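Local structure of uncharacterized protein (Staphylococcus aureus subsp. aureus Mu50, 4QXZ) at residues R28-I31 against R37-E40; I39-E44 against E70-Y75; T56-E61 against A96-T101; L81-V86 against H119-R124. The protein is of unknown function but builds a beta-barrel core that resembles type VI secretion system proteins and carries a pair of helices. All blocks are in the same frame, centred on the assembly; numbering follows the deposited sequence.

How the interactions relate
Four contacts of one barrel show how chemistry follows position. Interactions 2 and 3 centre on aromatic pairs: in each a phenylalanine edge meets the face of another ring, joining helix 69-77 to strand 38-41 and strand 57-65 to strand 96-107. Interaction 2 is the buried one; the others are partly buried, interaction 1 with the most exposed residues. R28 bridges to E40 across interaction 1; in interaction 4, between strands 82-88 and 111-121, a tyrosine hydroxyl meets an aspartate held by R85 of the aspartate's own strand. Interactions 1 and 2 share I39 and E40. Interactions 3 and 4 use strands that neighbour one another in the sheet. F29 packs on L60 of interaction 3 and I84 of interaction 4.

Interaction 1 of 4, residues R28-I31 against R37-E40; sequences RFQI and RIIE
The guanidinium of R28 and the carboxylate of E40 meet edge to edge, their planes only 25° apart, in a side-on salt bridge. E40 OE1 lies in the guanidinium plane and receives R28 NH2 on its syn lone pair, at 2.9 Å, while R28 NE binds E40 OE2 at 3.1 Å. The amide of Q30 stands steeply to the carboxylate, with 75° between the planes, and Q30 NE2 comes down on E40 OE1 from above at 3.0 Å. Two donors from alternate residues of one strand therefore hold one oxygen and fix the rotation of the carboxylate. E40 can lie across its partner strand because its CG stands opposite the backbone N (chi1 176°) and the chain runs on extended. A water joins the other oxygen, E40 OE2, to the backbone N of F29. Beside this polar cluster, CG2 of I38 rests on CD of Q30 at 3.7 Å. The backbone is an antiparallel beta hairpin in which I31 and I39 form a hydrogen-bonded pair, I31 N to I39 O and I39 N to I31 O both measuring 2.8 Å, and Q30 with E40 is the adjoining non-hydrogen-bonded pair. Strand 82-88 borders the far edge of strand 23-32, F29 turns inward onto L60 and I62 of strand 57-65, and I38 touches S155 of helix 142-155.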
loop_
_atom_site.group_PDB
_atom_site.type_symbol
_atom_site.label_atom_id
_atom_site.label_comp_id
_atom_site.label_asym_id
_atom_site.label_seq_id
_atom_site.Cartn_x
_atom_site.Cartn_y
_atom_site.Cartn_z
ATOM N N ARG A 28 9.520 -5.500 -3.479
ATOM C CA ARG A 28 10.345 -6.430 -4.262
ATOM C C ARG A 28 9.520 -7.512 -4.910
ATOM O O ARG A 28 8.529 -8.001 -4.345
ATOM C CB ARG A 28 11.431 -7.088 -3.417
ATOM C CG ARG A 28 12.422 -6.105 -2.826
ATOM C CD ARG A 28 13.409 -6.813 -1.934
ATOM N NE ARG A 28 14.303 -7.678 -2.684
ATOM C CZ ARG A 28 15.286 -8.373 -2.129
ATOM N NH1 ARG A 28 15.492 -8.318 -0.816
ATOM N NH2 ARG A 28 16.057 -9.128 -2.887
ATOM N N PHE A 29 9.959 -7.909 -6.095
ATOM C CA PHE A 29 9.225 -8.887 -6.870
ATOM C C PHE A 29 10.184 -9.892 -7.442
ATOM O O PHE A 29 11.182 -9.509 -8.040
ATOM C CB PHE A 29 8.475 -8.203 -7.995
ATOM C CG PHE A 29 7.712 -9.158 -8.860
ATOM C CD1 PHE A 29 6.632 -9.863 -8.341
ATOM C CD2 PHE A 29 8.069 -9.359 -10.181
ATOM C CE1 PHE A 29 5.930 -10.765 -9.127
ATOM C CE2 PHE A 29 7.365 -10.239 -10.979
ATOM C CZ PHE A 29 6.293 -10.946 -10.456
ATOM N N GLN A 30 9.890 -11.175 -7.262
ATOM C CA GLN A 30 10.735 -12.227 -7.809
ATOM C C GLN A 30 9.896 -13.353 -8.381
ATOM O O GLN A 30 8.767 -13.596 -7.915
ATOM C CB GLN A 30 11.621 -12.810 -6.721
ATOM C CG GLN A 30 12.458 -11.808 -5.947
ATOM C CD GLN A 30 13.208 -12.455 -4.796
ATOM O OE1 GLN A 30 12.716 -13.400 -4.180
ATOM N NE2 GLN A 30 14.411 -11.952 -4.503
ATOM N N ILE A 31 10.462 -14.056 -9.364
ATOM C CA ILE A 31 9.850 -15.262 -9.940
ATOM C C ILE A 31 10.849 -16.389 -9.810
ATOM O O ILE A 31 12.060 -16.217 -10.104
ATOM C CB ILE A 31 9.479 -15.086 -11.416
ATOM C CG1 ILE A 31 8.585 -13.841 -11.579
ATOM C CG2 ILE A 31 8.769 -16.337 -11.951
ATOM C CD1 ILE A 31 7.791 -13.792 -12.866
ATOM N N ARG A 37 15.660 -21.074 -8.938
ATOM C CA ARG A 37 16.408 -19.973 -9.454
ATOM C C ARG A 37 15.514 -18.781 -9.539
ATOM O O ARG A 37 14.428 -18.857 -10.048
ATOM C CB ARG A 37 16.996 -20.335 -10.806
ATOM C CG ARG A 37 17.854 -21.585 -10.706
ATOM C CD ARG A 37 18.769 -21.846 -11.892
ATOM N NE ARG A 37 20.081 -22.345 -11.463
ATOM C CZ ARG A 37 20.997 -21.635 -10.805
ATOM N NH1 ARG A 37 20.780 -20.379 -10.465
ATOM N NH2 ARG A 37 22.158 -22.189 -10.484
ATOM N N ILE A 38 15.997 -17.692 -8.972
ATOM C CA ILE A 38 15.240 -16.465 -8.819
ATOM C C ILE A 38 15.551 -15.558 -9.980
ATOM O O ILE A 38 16.711 -15.295 -10.252
ATOM C CB ILE A 38 15.632 -15.717 -7.525
ATOM C CG1 ILE A 38 15.164 -16.498 -6.299
ATOM C CG2 ILE A 38 15.024 -14.311 -7.497
ATOM C CD1 ILE A 38 15.762 -16.036 -4.983
ATOM N N ILE A 39 14.520 -15.064 -10.649
ATOM C CA ILE A 39 14.674 -13.827 -11.409
ATOM C C ILE A 39 13.962 -12.700 -10.636
ATOM O O ILE A 39 12.757 -12.790 -10.368
ATOM C CB ILE A 39 14.143 -13.941 -12.847
ATOM C CG1 ILE A 39 14.909 -15.013 -13.616
ATOM C CG2 ILE A 39 14.305 -12.619 -13.587
ATOM C CD1 ILE A 39 14.337 -15.273 -15.004
ATOM N N GLU A 40 14.723 -11.664 -10.272
ATOM C CA GLU A 40 14.181 -10.499 -9.599
ATOM C C GLU A 40 13.997 -9.361 -10.590
ATOM O O GLU A 40 14.898 -9.041 -11.356
ATOM C CB GLU A 40 15.099 -10.028 -8.443
ATOM C CG GLU A 40 14.592 -8.731 -7.789
ATOM C CD GLU A 40 14.933 -8.569 -6.316
ATOM O OE1 GLU A 40 15.545 -9.470 -5.709
ATOM O OE2 GLU A 40 14.570 -7.516 -5.757
HETATM O O HOH W 1 12.278 -6.506 -6.935
#

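Interaction 2 of 4, residues I39-E44 against E70-Y75; sequences IEYELE and ETFKEY
Y41 is where strand 38-41 meets helix 69-77, and it does so with one face of its ring under the edge of F72. The two side chains come from opposite directions and form a T-shaped (edge-to-face) pair, with centroids of the Y41 and F72 rings 5.3 Å apart and planes at 66°. The leading edge of F72 consists of CE1 and CZ: F72 CE1 lies 3.9 Å from Y41 CE2, and F72 CZ sits above the plane, nearer the rim of the tyrosine ring than its middle. F72 swings out from the helix with its CG opposite the carbonyl carbon (chi1 -73°), which brings the ring end closer to Y41 than its first bond alone suggests. The phenolic end of Y41 adds a looser touch, OH to CG2 of T71 at 4.3 Å. In the fold this is a helix laid against a beta barrel: F72 reaches I64, I114 and F116 on other strands, and Y41 also stacks edge-to-face with H68. Past Y41 the segment runs on to E44, which packs on H20 of the second subunit.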
loop_
_atom_site.group_PDB
_atom_site.type_symbol
_atom_site.label_atom_id
_atom_site.label_comp_id
_atom_site.label_asym_id
_atom_site.label_seq_id
_atom_site.Cartn_x
_atom_site.Cartn_y
_atom_site.Cartn_z
ATOM N N ILE A 39 14.520 -15.064 -10.649
ATOM C CA ILE A 39 14.674 -13.827 -11.409
ATOM C C ILE A 39 13.962 -12.700 -10.636
ATOM O O ILE A 39 12.757 -12.790 -10.368
ATOM C CB ILE A 39 14.143 -13.941 -12.847
ATOM C CG1 ILE A 39 14.909 -15.013 -13.616
ATOM C CG2 ILE A 39 14.305 -12.619 -13.587
ATOM C CD1 ILE A 39 14.337 -15.273 -15.004
ATOM N N GLU A 40 14.723 -11.664 -10.272
ATOM C CA GLU A 40 14.181 -10.499 -9.599
ATOM C C GLU A 40 13.997 -9.361 -10.590
ATOM O O GLU A 40 14.898 -9.041 -11.356
ATOM C CB GLU A 40 15.099 -10.028 -8.443
ATOM C CG GLU A 40 14.592 -8.731 -7.789
ATOM C CD GLU A 40 14.933 -8.569 -6.316
ATOM O OE1 GLU A 40 15.545 -9.470 -5.709
ATOM O OE2 GLU A 40 14.570 -7.516 -5.757
ATOM N N TYR A 41 12.838 -8.718 -10.553
ATOM C CA TYR A 41 12.601 -7.557 -11.410
ATOM C C TYR A 41 12.568 -6.289 -10.570
ATOM O O TYR A 41 11.897 -6.234 -9.547
ATOM C CB TYR A 41 11.304 -7.728 -12.195
ATOM C CG TYR A 41 11.318 -8.956 -13.067
ATOM C CD1 TYR A 41 10.948 -10.193 -12.562
ATOM C CD2 TYR A 41 11.715 -8.889 -14.392
ATOM C CE1 TYR A 41 10.965 -11.325 -13.354
ATOM C CE2 TYR A 41 11.734 -10.019 -15.193
ATOM C CZ TYR A 41 11.360 -11.234 -14.665
ATOM O OH TYR A 41 11.376 -12.360 -15.446
ATOM N N GLU A 42 13.301 -5.282 -11.014
ATOM C CA GLU A 42 13.372 -4.002 -10.322
ATOM C C GLU A 42 12.059 -3.208 -10.511
ATOM O O GLU A 42 11.647 -2.893 -11.640
ATOM C CB GLU A 42 14.594 -3.206 -10.822
ATOM C CG GLU A 42 14.733 -1.774 -10.300
ATOM C CD GLU A 42 15.087 -1.679 -8.821
ATOM O OE1 GLU A 42 15.252 -2.734 -8.163
ATOM O OE2 GLU A 42 15.205 -0.537 -8.317
ATOM N N LEU A 43 11.440 -2.867 -9.380
ATOM C CA LEU A 43 10.143 -2.228 -9.352
ATOM C C LEU A 43 10.250 -0.725 -9.512
ATOM O O LEU A 43 11.035 -0.070 -8.815
ATOM C CB LEU A 43 9.419 -2.574 -8.042
ATOM C CG LEU A 43 9.024 -4.051 -7.822
ATOM C CD1 LEU A 43 8.174 -4.213 -6.583
ATOM C CD2 LEU A 43 8.257 -4.611 -8.998
ATOM N N GLU A 44 9.474 -0.188 -10.450
ATOM C CA GLU A 44 9.186 1.241 -10.492
ATOM C C GLU A 44 8.116 1.582 -9.458
ATOM O O GLU A 44 8.185 2.622 -8.769
ATOM C CB GLU A 44 8.692 1.643 -11.876
ATOM C CG GLU A 44 9.789 1.673 -12.926
ATOM C CD GLU A 44 10.729 2.856 -12.765
ATOM O OE1 GLU A 44 10.244 3.989 -12.509
ATOM O OE2 GLU A 44 11.955 2.647 -12.898
ATOM N N GLU A 70 8.168 -9.290 -23.591
ATOM C CA GLU A 70 7.918 -10.577 -24.278
ATOM C C GLU A 70 7.717 -11.708 -23.279
ATOM O O GLU A 70 6.800 -12.525 -23.425
ATOM C CB GLU A 70 9.047 -10.974 -25.246
ATOM C CG GLU A 70 9.648 -9.845 -26.073
ATOM C CD GLU A 70 8.622 -9.047 -26.854
ATOM O OE1 GLU A 70 7.673 -9.668 -27.387
ATOM O OE2 GLU A 70 8.783 -7.802 -26.938
ATOM N N THR A 71 8.584 -11.760 -22.272
ATOM C CA THR A 71 8.480 -12.788 -21.240
ATOM C C THR A 71 7.039 -12.795 -20.705
ATOM O O THR A 71 6.358 -13.824 -20.748
ATOM C CB THR A 71 9.535 -12.590 -20.105
ATOM O OG1 THR A 71 10.854 -12.670 -20.652
ATOM C CG2 THR A 71 9.426 -13.666 -19.038
ATOM N N PHE A 72 6.556 -11.632 -20.272
ATOM C CA PHE A 72 5.252 -11.556 -19.616
ATOM C C PHE A 72 4.073 -11.709 -20.562
ATOM O O PHE A 72 3.004 -12.190 -20.153
ATOM C CB PHE A 72 5.139 -10.277 -18.783
ATOM C CG PHE A 72 5.954 -10.328 -17.522
ATOM C CD1 PHE A 72 7.242 -9.852 -17.494
ATOM C CD2 PHE A 72 5.441 -10.918 -16.385
ATOM C CE1 PHE A 72 8.003 -9.920 -16.349
ATOM C CE2 PHE A 72 6.191 -10.996 -15.234
ATOM C CZ PHE A 72 7.481 -10.496 -15.215
ATOM N N LYS A 73 4.273 -11.311 -21.819
ATOM C CA LYS A 73 3.277 -11.522 -22.860
ATOM C C LYS A 73 3.125 -13.016 -23.082
ATOM O O LYS A 73 2.007 -13.516 -23.159
ATOM C CB LYS A 73 3.673 -10.809 -24.162
ATOM C CG LYS A 73 2.586 -10.768 -25.232
ATOM C CD LYS A 73 1.375 -9.964 -24.773
ATOM C CE LYS A 73 0.317 -9.818 -25.857
ATOM N NZ LYS A 73 -0.285 -11.133 -26.200
ATOM N N GLU A 74 4.243 -13.735 -23.151
ATOM C CA GLU A 74 4.183 -15.195 -23.286
ATOM C C GLU A 74 3.592 -15.887 -22.049
ATOM O O GLU A 74 2.959 -16.930 -22.196
ATOM C CB GLU A 74 5.555 -15.799 -23.607
ATOM C CG GLU A 74 5.491 -17.308 -23.855
ATOM C CD GLU A 74 6.827 -17.936 -24.226
ATOM O OE1 GLU A 74 7.883 -17.401 -23.805
ATOM O OE2 GLU A 74 6.813 -18.976 -24.933
ATOM N N TYR A 75 3.818 -15.342 -20.847
ATOM C CA TYR A 75 3.193 -15.893 -19.634
ATOM C C TYR A 75 1.683 -15.752 -19.686
ATOM O O TYR A 75 0.946 -16.655 -19.282
ATOM C CB TYR A 75 3.710 -15.208 -18.351
ATOM C CG TYR A 75 5.134 -15.557 -17.955
ATOM C CD1 TYR A 75 5.676 -16.810 -18.250
ATOM C CD2 TYR A 75 5.930 -14.646 -17.272
ATOM C CE1 TYR A 75 6.958 -17.145 -17.887
ATOM C CE2 TYR A 75 7.216 -14.981 -16.888
ATOM C CZ TYR A 75 7.719 -16.235 -17.210
ATOM O OH TYR A 75 8.994 -16.609 -16.879
#

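Interaction 3 of 4, residues T56-E61 against A96-T101; sequences TGWLLE and ALFEST
The backbones at W58 and F98 stay 9.0 Å apart between their CA atoms, too far for direct sheet pairing, and strand 111-121 runs between them, hydrogen-bonded to both strands. The strands belong to a curled antiparallel sheet that closes into the beta-barrel core of the protein, so the contact links second neighbours round the wall through side chains alone. Both residues point their side chains toward one another, and what forms is a T-shaped aromatic pair. F98 presents its edge to one face of the W58 indole, the planes standing 73° apart and the centroids of the F98 ring and the W58 five-membered ring 5.2 Å apart. The two side chains cross at about a right angle. In each the CG lies opposite the carbonyl carbon (chi1 -57° at W58), which sets both rings beside their own backbone N, with F98 edge-on to the indole. The pair belongs to a larger apolar cluster. W58 and F98 both touch I48 of strand 45-51, F98 continues onto I84 and V86 of strand 82-88, and W58 reaches F24 of strand 23-32. A single atom carries the touch from the phenylalanine: F98 CE2 lies over the pyrrole part of the indole, 3.7 Å from W58 CG and 3.9 Å from W58 CD1 and CD2.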
loop_
_atom_site.group_PDB
_atom_site.type_symbol
_atom_site.label_atom_id
_atom_site.label_comp_id
_atom_site.label_asym_id
_atom_site.label_seq_id
_atom_site.Cartn_x
_atom_site.Cartn_y
_atom_site.Cartn_z
ATOM N N THR A 56 -11.530 -13.910 -4.077
ATOM C CA THR A 56 -10.850 -13.716 -5.323
ATOM C C THR A 56 -9.324 -13.716 -5.207
ATOM O O THR A 56 -8.623 -13.758 -6.187
ATOM C CB THR A 56 -11.455 -12.497 -6.009
ATOM O OG1 THR A 56 -12.830 -12.764 -6.241
ATOM C CG2 THR A 56 -10.762 -12.190 -7.262
ATOM N N GLY A 57 -8.837 -13.750 -3.986
ATOM C CA GLY A 57 -7.427 -13.891 -3.695
ATOM C C GLY A 57 -6.790 -12.534 -3.474
ATOM O O GLY A 57 -7.253 -11.747 -2.641
ATOM N N TRP A 58 -5.706 -12.273 -4.199
ATOM C CA TRP A 58 -5.006 -11.001 -4.095
ATOM C C TRP A 58 -4.699 -10.481 -5.488
ATOM O O TRP A 58 -4.602 -11.259 -6.437
ATOM C CB TRP A 58 -3.691 -11.154 -3.339
ATOM C CG TRP A 58 -3.783 -11.721 -1.985
ATOM C CD1 TRP A 58 -4.222 -12.951 -1.643
ATOM C CD2 TRP A 58 -3.371 -11.084 -0.768
ATOM N NE1 TRP A 58 -4.136 -13.124 -0.280
ATOM C CE2 TRP A 58 -3.619 -11.991 0.283
ATOM C CE3 TRP A 58 -2.830 -9.823 -0.462
ATOM C CZ2 TRP A 58 -3.334 -11.690 1.622
ATOM C CZ3 TRP A 58 -2.536 -9.521 0.869
ATOM C CH2 TRP A 58 -2.790 -10.456 1.895
ATOM N N LEU A 59 -4.533 -9.165 -5.600
ATOM C CA LEU A 59 -4.251 -8.530 -6.882
ATOM C C LEU A 59 -2.959 -7.769 -6.744
ATOM O O LEU A 59 -2.838 -6.936 -5.851
ATOM C CB LEU A 59 -5.380 -7.575 -7.257
ATOM C CG LEU A 59 -5.650 -7.360 -8.749
ATOM C CD1 LEU A 59 -5.908 -8.676 -9.481
ATOM C CD2 LEU A 59 -6.841 -6.424 -8.912
ATOM N N LEU A 60 -1.988 -8.086 -7.599
ATOM C CA LEU A 60 -0.681 -7.427 -7.569
ATOM C C LEU A 60 -0.572 -6.598 -8.823
ATOM O O LEU A 60 -0.790 -7.114 -9.922
ATOM C CB LEU A 60 0.462 -8.447 -7.512
ATOM C CG LEU A 60 1.913 -7.939 -7.740
ATOM C CD1 LEU A 60 2.360 -7.070 -6.583
ATOM C CD2 LEU A 60 2.916 -9.072 -7.962
ATOM N N GLU A 61 -0.267 -5.313 -8.654
ATOM C CA GLU A 61 0.018 -4.424 -9.785
ATOM C C GLU A 61 1.419 -3.870 -9.623
ATOM O O GLU A 61 1.743 -3.300 -8.576
ATOM C CB GLU A 61 -0.990 -3.280 -9.870
ATOM C CG GLU A 61 -0.926 -2.521 -11.202
ATOM C CD GLU A 61 -2.041 -1.483 -11.397
ATOM O OE1 GLU A 61 -3.198 -1.759 -11.027
ATOM O OE2 GLU A 61 -1.760 -0.386 -11.944
ATOM N N ALA A 96 6.269 -12.836 1.054
ATOM C CA ALA A 96 5.084 -13.665 1.021
ATOM C C ALA A 96 5.115 -14.534 -0.248
ATOM O O ALA A 96 5.726 -14.185 -1.255
ATOM C CB ALA A 96 3.829 -12.808 1.056
ATOM N N LEU A 97 4.448 -15.676 -0.185
ATOM C CA LEU A 97 4.527 -16.661 -1.245
ATOM C C LEU A 97 3.182 -16.701 -1.960
ATOM O O LEU A 97 2.159 -16.846 -1.307
ATOM C CB LEU A 97 4.865 -18.025 -0.656
ATOM C CG LEU A 97 5.924 -18.060 0.464
ATOM C CD1 LEU A 97 6.125 -19.487 0.941
ATOM C CD2 LEU A 97 7.249 -17.482 0.007
ATOM N N PHE A 98 3.184 -16.539 -3.287
ATOM C CA PHE A 98 1.963 -16.650 -4.078
ATOM C C PHE A 98 2.135 -17.527 -5.300
ATOM O O PHE A 98 3.230 -17.680 -5.846
ATOM C CB PHE A 98 1.499 -15.295 -4.586
ATOM C CG PHE A 98 1.229 -14.296 -3.517
ATOM C CD1 PHE A 98 2.262 -13.557 -2.970
ATOM C CD2 PHE A 98 -0.061 -14.060 -3.090
ATOM C CE1 PHE A 98 2.019 -12.628 -1.987
ATOM C CE2 PHE A 98 -0.315 -13.125 -2.116
ATOM C CZ PHE A 98 0.723 -12.403 -1.565
ATOM N N GLU A 99 1.014 -18.076 -5.741
ATOM C CA GLU A 99 0.926 -18.725 -7.031
ATOM C C GLU A 99 0.047 -17.808 -7.864
ATOM O O GLU A 99 -1.067 -17.465 -7.434
ATOM C CB GLU A 99 0.308 -20.123 -6.902
ATOM C CG GLU A 99 0.247 -20.906 -8.215
ATOM C CD GLU A 99 -0.330 -22.327 -8.067
ATOM O OE1 GLU A 99 -0.716 -22.670 -6.921
ATOM O OE2 GLU A 99 -0.404 -23.103 -9.071
ATOM N N SER A 100 0.528 -17.415 -9.045
ATOM C CA SER A 100 -0.214 -16.450 -9.847
ATOM C C SER A 100 -0.147 -16.628 -11.358
ATOM O O SER A 100 0.702 -17.370 -11.898
ATOM C CB SER A 100 0.252 -15.027 -9.489
ATOM O OG SER A 100 1.562 -14.794 -9.938
ATOM N N THR A 101 -1.060 -15.910 -12.025
ATOM C CA THR A 101 -1.091 -15.786 -13.487
ATOM C C THR A 101 -1.201 -14.321 -13.892
ATOM O O THR A 101 -1.803 -13.501 -13.169
ATOM C CB THR A 101 -2.302 -16.526 -14.084
ATOM O OG1 THR A 101 -3.479 -16.088 -13.409
ATOM C CG2 THR A 101 -2.178 -18.037 -13.897
#

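Interaction 4 of 4, residues L81-V86 against H119-R124; sequences LLDIRV and HIYTLR
The tight part of this contact is one bond: Y121 OH donates to D83 OD1 over a very short 2.5 Å. D83 OD1 lies in the plane of the Y121 ring, at its edge, and the carboxylate plane is tilted 22° from the ring plane. R85 then grips the same carboxylate end-on and from above the carboxylate plane, with NH1 to D83 OD1 at 3.1 Å and NH2 to D83 OD2 at 2.9 Å. Its guanidinium stands 87° to the phenol ring, and the positive charge probably keeps D83 ionised. Bent at chi2 (-69°), R85 folds back so that NH1 also makes a weak bond to the carbonyl O of I84. The solvent side is the chain beyond the tyrosine, where T122 runs out exposed. Y121 reaches across from strand 111-121 to strand 82-88, with strand 96-107 between them in the barrel wall. The C-terminal part of the chain adds further partners: S155 O of helix 142-155 accepts from R85 NH2, K158 N binds D83 OD2, and the K158 side chain makes a cation-pi contact with Y121.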
loop_
_atom_site.group_PDB
_atom_site.type_symbol
_atom_site.label_atom_id
_atom_site.label_comp_id
_atom_site.label_asym_id
_atom_site.label_seq_id
_atom_site.Cartn_x
_atom_site.Cartn_y
_atom_site.Cartn_z
ATOM N N LEU A 81 1.431 -20.670 -14.868
ATOM C CA LEU A 81 1.357 -20.604 -13.408
ATOM C C LEU A 81 2.719 -20.183 -12.886
ATOM O O LEU A 81 3.722 -20.848 -13.155
ATOM C CB LEU A 81 0.952 -21.952 -12.818
ATOM C CG LEU A 81 -0.469 -22.376 -13.213
ATOM C CD1 LEU A 81 -0.823 -23.783 -12.749
ATOM C CD2 LEU A 81 -1.476 -21.370 -12.664
ATOM N N LEU A 82 2.754 -19.066 -12.166
ATOM C CA LEU A 82 4.021 -18.456 -11.743
ATOM C C LEU A 82 4.160 -18.514 -10.231
ATOM O O LEU A 82 3.227 -18.177 -9.515
ATOM C CB LEU A 82 4.096 -16.996 -12.208
ATOM C CG LEU A 82 4.046 -16.760 -13.716
ATOM C CD1 LEU A 82 3.883 -15.283 -14.021
ATOM C CD2 LEU A 82 5.300 -17.290 -14.380
ATOM N N ASP A 83 5.317 -18.967 -9.762
ATOM C CA ASP A 83 5.621 -19.055 -8.345
ATOM C C ASP A 83 6.403 -17.789 -7.968
ATOM O O ASP A 83 7.586 -17.618 -8.318
ATOM C CB ASP A 83 6.441 -20.316 -8.057
ATOM C CG ASP A 83 6.480 -20.697 -6.569
ATOM O OD1 ASP A 83 5.577 -20.311 -5.779
ATOM O OD2 ASP A 83 7.422 -21.431 -6.182
ATOM N N ILE A 84 5.737 -16.898 -7.258
ATOM C CA ILE A 84 6.302 -15.574 -7.019
ATOM C C ILE A 84 6.524 -15.277 -5.545
ATOM O O ILE A 84 5.890 -15.879 -4.662
ATOM C CB ILE A 84 5.446 -14.455 -7.641
ATOM C CG1 ILE A 84 4.116 -14.286 -6.916
ATOM C CG2 ILE A 84 5.204 -14.725 -9.110
ATOM C CD1 ILE A 84 3.316 -13.070 -7.380
ATOM N N ARG A 85 7.463 -14.365 -5.314
ATOM C CA ARG A 85 7.805 -13.879 -3.994
ATOM C C ARG A 85 7.568 -12.380 -4.002
ATOM O O ARG A 85 8.035 -11.680 -4.897
ATOM C CB ARG A 85 9.272 -14.142 -3.698
ATOM C CG ARG A 85 9.694 -15.575 -3.881
ATOM C CD ARG A 85 9.081 -16.482 -2.823
ATOM N NE ARG A 85 9.297 -17.884 -3.155
ATOM C CZ ARG A 85 8.455 -18.662 -3.830
ATOM N NH1 ARG A 85 7.285 -18.212 -4.277
ATOM N NH2 ARG A 85 8.803 -19.917 -4.069
ATOM N N VAL A 86 6.833 -11.894 -3.010
ATOM C CA VAL A 86 6.522 -10.464 -2.898
ATOM C C VAL A 86 6.904 -9.969 -1.489
ATOM O O VAL A 86 6.428 -10.513 -0.479
ATOM C CB VAL A 86 5.025 -10.198 -3.160
ATOM C CG1 VAL A 86 4.757 -8.701 -3.246
ATOM C CG2 VAL A 86 4.553 -10.916 -4.420
ATOM N N HIS A 119 -2.883 -16.035 -5.454
ATOM C CA HIS A 119 -3.440 -16.813 -4.356
ATOM C C HIS A 119 -2.301 -17.121 -3.388
ATOM O O HIS A 119 -1.291 -17.697 -3.776
ATOM C CB HIS A 119 -4.062 -18.115 -4.890
ATOM C CG HIS A 119 -4.904 -17.917 -6.121
ATOM N ND1 HIS A 119 -6.029 -17.115 -6.129
ATOM C CD2 HIS A 119 -4.774 -18.397 -7.383
ATOM C CE1 HIS A 119 -6.556 -17.113 -7.341
ATOM N NE2 HIS A 119 -5.818 -17.885 -8.119
ATOM N N ILE A 120 -2.456 -16.728 -2.138
ATOM C CA ILE A 120 -1.363 -16.831 -1.180
ATOM C C ILE A 120 -1.165 -18.269 -0.727
ATOM O O ILE A 120 -2.092 -19.074 -0.793
ATOM C CB ILE A 120 -1.621 -15.938 0.050
ATOM C CG1 ILE A 120 -0.299 -15.467 0.649
ATOM C CG2 ILE A 120 -2.483 -16.659 1.100
ATOM C CD1 ILE A 120 -0.484 -14.428 1.734
ATOM N N TYR A 121 0.046 -18.602 -0.284
ATOM C CA TYR A 121 0.270 -19.912 0.346
ATOM C C TYR A 121 1.365 -19.888 1.420
ATOM O O TYR A 121 2.161 -18.949 1.496
ATOM C CB TYR A 121 0.492 -21.019 -0.701
ATOM C CG TYR A 121 1.827 -21.032 -1.391
ATOM C CD1 TYR A 121 2.922 -21.707 -0.848
ATOM C CD2 TYR A 121 1.989 -20.419 -2.630
ATOM C CE1 TYR A 121 4.161 -21.727 -1.506
ATOM C CE2 TYR A 121 3.211 -20.427 -3.292
ATOM C CZ TYR A 121 4.303 -21.083 -2.739
ATOM O OH TYR A 121 5.525 -21.062 -3.431
ATOM N N THR A 122 1.350 -20.906 2.278
ATOM C CA THR A 122 2.318 -21.027 3.350
ATOM C C THR A 122 3.200 -22.179 3.025
ATOM O O THR A 122 2.752 -23.182 2.475
ATOM C CB THR A 122 1.678 -21.373 4.697
ATOM O OG1 THR A 122 0.455 -20.663 4.844
ATOM C CG2 THR A 122 2.612 -21.005 5.844
ATOM N N LEU A 123 4.467 -22.048 3.387
ATOM C CA LEU A 123 5.391 -23.120 3.139
ATOM C C LEU A 123 4.962 -24.320 3.936
ATOM O O LEU A 123 4.659 -24.211 5.125
ATOM C CB LEU A 123 6.806 -22.729 3.550
ATOM C CG LEU A 123 7.874 -23.660 2.960
ATOM C CD1 LEU A 123 7.870 -23.589 1.434
ATOM C CD2 LEU A 123 9.231 -23.288 3.562
ATOM N N ARG A 124 4.925 -25.464 3.284
ATOM C CA ARG A 124 4.584 -26.691 3.969
ATOM C C ARG A 124 5.547 -27.021 5.099
ATOM O O ARG A 124 6.696 -26.584 5.107
ATOM C CB ARG A 124 4.587 -27.844 2.983
ATOM C CG ARG A 124 5.918 -28.037 2.282
ATOM C CD ARG A 124 5.711 -28.640 0.905
ATOM N NE ARG A 124 5.856 -30.091 0.901
ATOM C CZ ARG A 124 5.651 -30.857 -0.172
ATOM N NH1 ARG A 124 5.271 -30.321 -1.334
ATOM N NH2 ARG A 124 5.822 -32.173 -0.084
#